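Local coordinates for phosphate-binding protein (Xanthomonas axonopodis pv. citri, PDB 5UB3), which binds chloride in this crystal and probably acts as a periplasmic sensor of the phosphonate-binding family paired with a diguanylate cyclase, at residues A[65-77]-A[265-277]. Sequence-based numbering, arbitrary orientation.
Sequences ETTGAAMLLEQRG and LQELSAGVQRVRD
Leu265 meets the start of helix 67-75 with one methyl: its CD2 lies 3.7 Å from CG2 of Thr67, the two side chains crossing at about a right angle. Next along the helix, Leu268 presses CD2 against Thr67, 3.5 Å from its CB, a tight fit. The Thr67 hydroxyl itself is hydrogen-bonded to the backbone carbonyl of Pro210. Ser269 uses CB against Met71 and OG for Gln75. The Met71 chain, bent at chi2 and chi3, brings SD to 3.7 Å from Ser269 CB and near the Leu265 carbonyl. The closest CA pair, Met71 with Ser269, falls here. Ser269 OG accepts a nearly straight hydrogen bond from NE2 of Gln75 (3.0 Å, 176°), in the plane of the amide. A water links the same OG to OE2 of Glu74. Val272 sets CG1 against Leu72 CD2 at 3.5 Å, again tight. Gln75 is a knob among Ser269, Val272, Gln273 and Arg276, extended beyond CG (chi2 167°), which carries its amide across to the other helix. Arg276 is the last contact along the helix. Its NH1 donates to a lone pair of Gln75 OE1 at 2.9 Å, with guanidinium and amide nearly coplanar. Both ends of the Gln75 amide are thus held, which fixes its rotation. Over one face of this guanidinium lies that of Arg76, offset, with centres 4.1 Å apart. The axes of the two helical segments approach to 9.2 Å and cross at -75°. This is a steeply crossed helix pair with one polar knob, Gln75, in a hole of the last helix, within the two-lobed fold of periplasmic binding proteins.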
# COMPACT_ATOMS: atom_id res chain seq x y z
N GLU A 65 -6.11 -2.60 -2.22
CA GLU A 65 -4.96 -2.17 -1.35
C GLU A 65 -3.65 -2.53 -1.97
O GLU A 65 -3.59 -3.46 -2.82
CB GLU A 65 -4.98 -2.92 -0.03
CG GLU A 65 -6.12 -2.58 0.85
CD GLU A 65 -6.10 -1.18 1.38
OE1 GLU A 65 -5.09 -0.51 1.30
OE2 GLU A 65 -7.16 -0.77 1.89
N THR A 66 -2.59 -1.88 -1.50
CA THR A 66 -1.28 -2.31 -1.90
C THR A 66 -1.03 -3.63 -1.21
O THR A 66 -1.63 -3.91 -0.23
CB THR A 66 -0.24 -1.30 -1.50
OG1 THR A 66 -0.24 -1.24 -0.08
CG2 THR A 66 -0.58 0.12 -2.14
N THR A 67 -0.13 -4.43 -1.75
CA THR A 67 0.00 -5.80 -1.30
C THR A 67 0.44 -6.01 0.14
O THR A 67 0.03 -6.97 0.74
CB THR A 67 0.91 -6.55 -2.26
OG1 THR A 67 2.09 -5.79 -2.47
CG2 THR A 67 0.19 -6.75 -3.56
N GLY A 68 1.31 -5.16 0.68
CA GLY A 68 1.67 -5.24 2.08
C GLY A 68 0.48 -5.05 3.03
O GLY A 68 0.27 -5.86 3.92
N ALA A 69 -0.26 -3.95 2.88
CA ALA A 69 -1.50 -3.71 3.63
C ALA A 69 -2.42 -4.86 3.48
O ALA A 69 -3.11 -5.30 4.42
CB ALA A 69 -2.18 -2.44 3.15
N ALA A 70 -2.46 -5.36 2.27
CA ALA A 70 -3.34 -6.52 2.00
C ALA A 70 -2.96 -7.69 2.88
O ALA A 70 -3.83 -8.37 3.40
CB ALA A 70 -3.30 -6.91 0.53
N MET A 71 -1.66 -7.94 2.99
CA MET A 71 -1.19 -9.04 3.78
C MET A 71 -1.43 -8.79 5.26
O MET A 71 -1.71 -9.75 5.96
CB MET A 71 0.27 -9.40 3.45
CG MET A 71 0.44 -9.87 2.01
SD MET A 71 -0.53 -11.33 1.63
CE MET A 71 -2.04 -10.68 0.86
N LEU A 72 -1.37 -7.52 5.72
CA LEU A 72 -1.77 -7.24 7.10
C LEU A 72 -3.20 -7.74 7.32
O LEU A 72 -3.52 -8.36 8.36
CB LEU A 72 -1.73 -5.75 7.44
CG LEU A 72 -0.35 -5.16 7.42
CD1 LEU A 72 -0.44 -3.65 7.59
CD2 LEU A 72 0.47 -5.73 8.53
N LEU A 73 -4.06 -7.47 6.35
CA LEU A 73 -5.45 -7.88 6.49
C LEU A 73 -5.58 -9.40 6.44
O LEU A 73 -6.26 -9.98 7.29
CB LEU A 73 -6.33 -7.25 5.43
CG LEU A 73 -6.32 -5.73 5.33
CD1 LEU A 73 -7.08 -5.27 4.09
CD2 LEU A 73 -6.89 -5.11 6.59
N GLU A 74 -4.92 -10.05 5.48
CA GLU A 74 -4.97 -11.53 5.41
C GLU A 74 -4.42 -12.16 6.69
O GLU A 74 -4.99 -13.12 7.18
CB GLU A 74 -4.21 -12.07 4.20
CG GLU A 74 -4.51 -13.53 3.92
CD GLU A 74 -3.84 -14.05 2.68
OE1 GLU A 74 -4.46 -14.74 1.86
OE2 GLU A 74 -2.65 -13.84 2.59
N GLN A 75 -3.35 -11.61 7.23
CA GLN A 75 -2.73 -12.20 8.44
C GLN A 75 -3.62 -12.17 9.65
O GLN A 75 -3.62 -13.09 10.43
CB GLN A 75 -1.45 -11.49 8.81
CG GLN A 75 -0.34 -11.82 7.88
CD GLN A 75 0.84 -10.88 8.06
OE1 GLN A 75 0.88 -10.04 8.99
NE2 GLN A 75 1.84 -11.06 7.19
N ARG A 76 -4.35 -11.08 9.80
CA ARG A 76 -5.37 -11.00 10.81
C ARG A 76 -6.60 -11.85 10.49
O ARG A 76 -7.51 -11.85 11.26
CB ARG A 76 -5.75 -9.54 11.07
CG ARG A 76 -4.59 -8.72 11.60
CD ARG A 76 -5.03 -7.29 11.75
NE ARG A 76 -4.09 -6.56 12.57
CZ ARG A 76 -3.06 -5.84 12.14
NH1 ARG A 76 -2.78 -5.71 10.85
NH2 ARG A 76 -2.31 -5.22 13.04
N GLY A 77 -6.62 -12.60 9.40
CA GLY A 77 -7.72 -13.54 9.15
C GLY A 77 -9.01 -12.94 8.60
O GLY A 77 -10.04 -13.61 8.56
N LEU A 265 2.87 -13.24 -3.02
CA LEU A 265 2.13 -12.74 -1.86
C LEU A 265 2.49 -13.48 -0.60
O LEU A 265 2.58 -12.89 0.47
CB LEU A 265 0.63 -12.80 -2.08
CG LEU A 265 0.13 -11.78 -3.10
CD1 LEU A 265 -1.40 -12.01 -3.25
CD2 LEU A 265 0.41 -10.35 -2.69
N GLN A 266 2.70 -14.79 -0.72
CA GLN A 266 3.12 -15.58 0.44
C GLN A 266 4.52 -15.09 0.97
O GLN A 266 4.71 -14.94 2.19
CB GLN A 266 3.08 -17.06 0.07
CG GLN A 266 3.20 -18.01 1.23
CD GLN A 266 4.59 -17.97 1.82
OE1 GLN A 266 5.56 -18.17 1.10
NE2 GLN A 266 4.71 -17.66 3.11
N GLU A 267 5.45 -14.81 0.07
CA GLU A 267 6.79 -14.32 0.50
C GLU A 267 6.68 -12.95 1.15
O GLU A 267 7.30 -12.67 2.17
CB GLU A 267 7.73 -14.24 -0.65
CG GLU A 267 8.14 -15.62 -1.09
CD GLU A 267 8.89 -15.63 -2.41
OE1 GLU A 267 9.14 -14.54 -2.99
OE2 GLU A 267 9.24 -16.74 -2.87
N LEU A 268 5.86 -12.10 0.54
CA LEU A 268 5.62 -10.78 1.08
C LEU A 268 4.94 -10.90 2.42
O LEU A 268 5.37 -10.27 3.40
CB LEU A 268 4.80 -9.94 0.12
CG LEU A 268 4.28 -8.61 0.67
CD1 LEU A 268 5.40 -7.72 1.15
CD2 LEU A 268 3.50 -7.93 -0.43
N SER A 269 3.90 -11.71 2.50
CA SER A 269 3.27 -11.95 3.77
C SER A 269 4.27 -12.41 4.87
O SER A 269 4.27 -11.88 5.98
CB SER A 269 2.16 -12.94 3.64
OG SER A 269 1.58 -13.01 4.90
N ALA A 270 5.15 -13.34 4.56
CA ALA A 270 6.18 -13.76 5.54
C ALA A 270 7.00 -12.54 5.98
O ALA A 270 7.26 -12.35 7.14
CB ALA A 270 7.08 -14.81 4.96
N GLY A 271 7.35 -11.71 5.04
CA GLY A 271 8.15 -10.53 5.34
C GLY A 271 7.44 -9.53 6.20
O GLY A 271 8.01 -8.97 7.11
N VAL A 272 6.17 -9.29 5.88
CA VAL A 272 5.31 -8.44 6.70
C VAL A 272 5.18 -9.03 8.09
O VAL A 272 5.23 -8.27 9.04
CB VAL A 272 3.90 -8.28 6.05
CG1 VAL A 272 2.88 -7.70 7.02
CG2 VAL A 272 4.04 -7.42 4.79
N GLN A 273 4.98 -10.36 8.19
CA GLN A 273 4.81 -10.97 9.52
C GLN A 273 6.08 -10.74 10.31
O GLN A 273 6.04 -10.48 11.49
CB GLN A 273 4.53 -12.49 9.44
CG GLN A 273 4.26 -13.15 10.78
CD GLN A 273 3.02 -12.56 11.42
OE1 GLN A 273 3.08 -11.82 12.43
NE2 GLN A 273 1.91 -12.81 10.79
N ARG A 274 7.20 -10.87 9.65
CA ARG A 274 8.48 -10.67 10.33
C ARG A 274 8.62 -9.26 10.84
O ARG A 274 9.11 -9.03 11.97
CB ARG A 274 9.60 -10.99 9.38
CG ARG A 274 10.97 -10.89 9.99
CD ARG A 274 12.01 -11.12 8.91
NE ARG A 274 13.35 -11.08 9.45
CZ ARG A 274 14.46 -11.29 8.75
NH1 ARG A 274 14.46 -11.54 7.44
NH2 ARG A 274 15.59 -11.24 9.39
N VAL A 275 8.22 -8.30 10.01
CA VAL A 275 8.22 -6.90 10.45
C VAL A 275 7.32 -6.74 11.69
O VAL A 275 7.67 -6.10 12.71
CB VAL A 275 7.77 -5.95 9.32
CG1 VAL A 275 7.55 -4.53 9.88
CG2 VAL A 275 8.82 -5.90 8.22
N ARG A 276 6.15 -7.34 11.59
CA ARG A 276 5.20 -7.25 12.67
C ARG A 276 5.71 -7.92 13.95
O ARG A 276 5.51 -7.41 15.04
CB ARG A 276 3.93 -7.87 12.25
CG ARG A 276 3.15 -6.99 11.31
CD ARG A 276 1.86 -7.69 11.01
NE ARG A 276 0.99 -7.64 12.18
CZ ARG A 276 0.04 -8.52 12.46
NH1 ARG A 276 -0.24 -9.52 11.62
NH2 ARG A 276 -0.67 -8.37 13.58
N ASP A 277 6.35 -9.06 13.79
CA ASP A 277 6.89 -9.81 14.92
C ASP A 277 8.06 -9.03 15.57
O ASP A 277 8.19 -9.06 16.78
CB ASP A 277 7.26 -11.22 14.46
CG ASP A 277 6.03 -12.07 14.23
OD1 ASP A 277 4.93 -11.67 14.67
OD2 ASP A 277 6.16 -13.15 13.63
O HOH W 1 -1.17 -13.60 4.93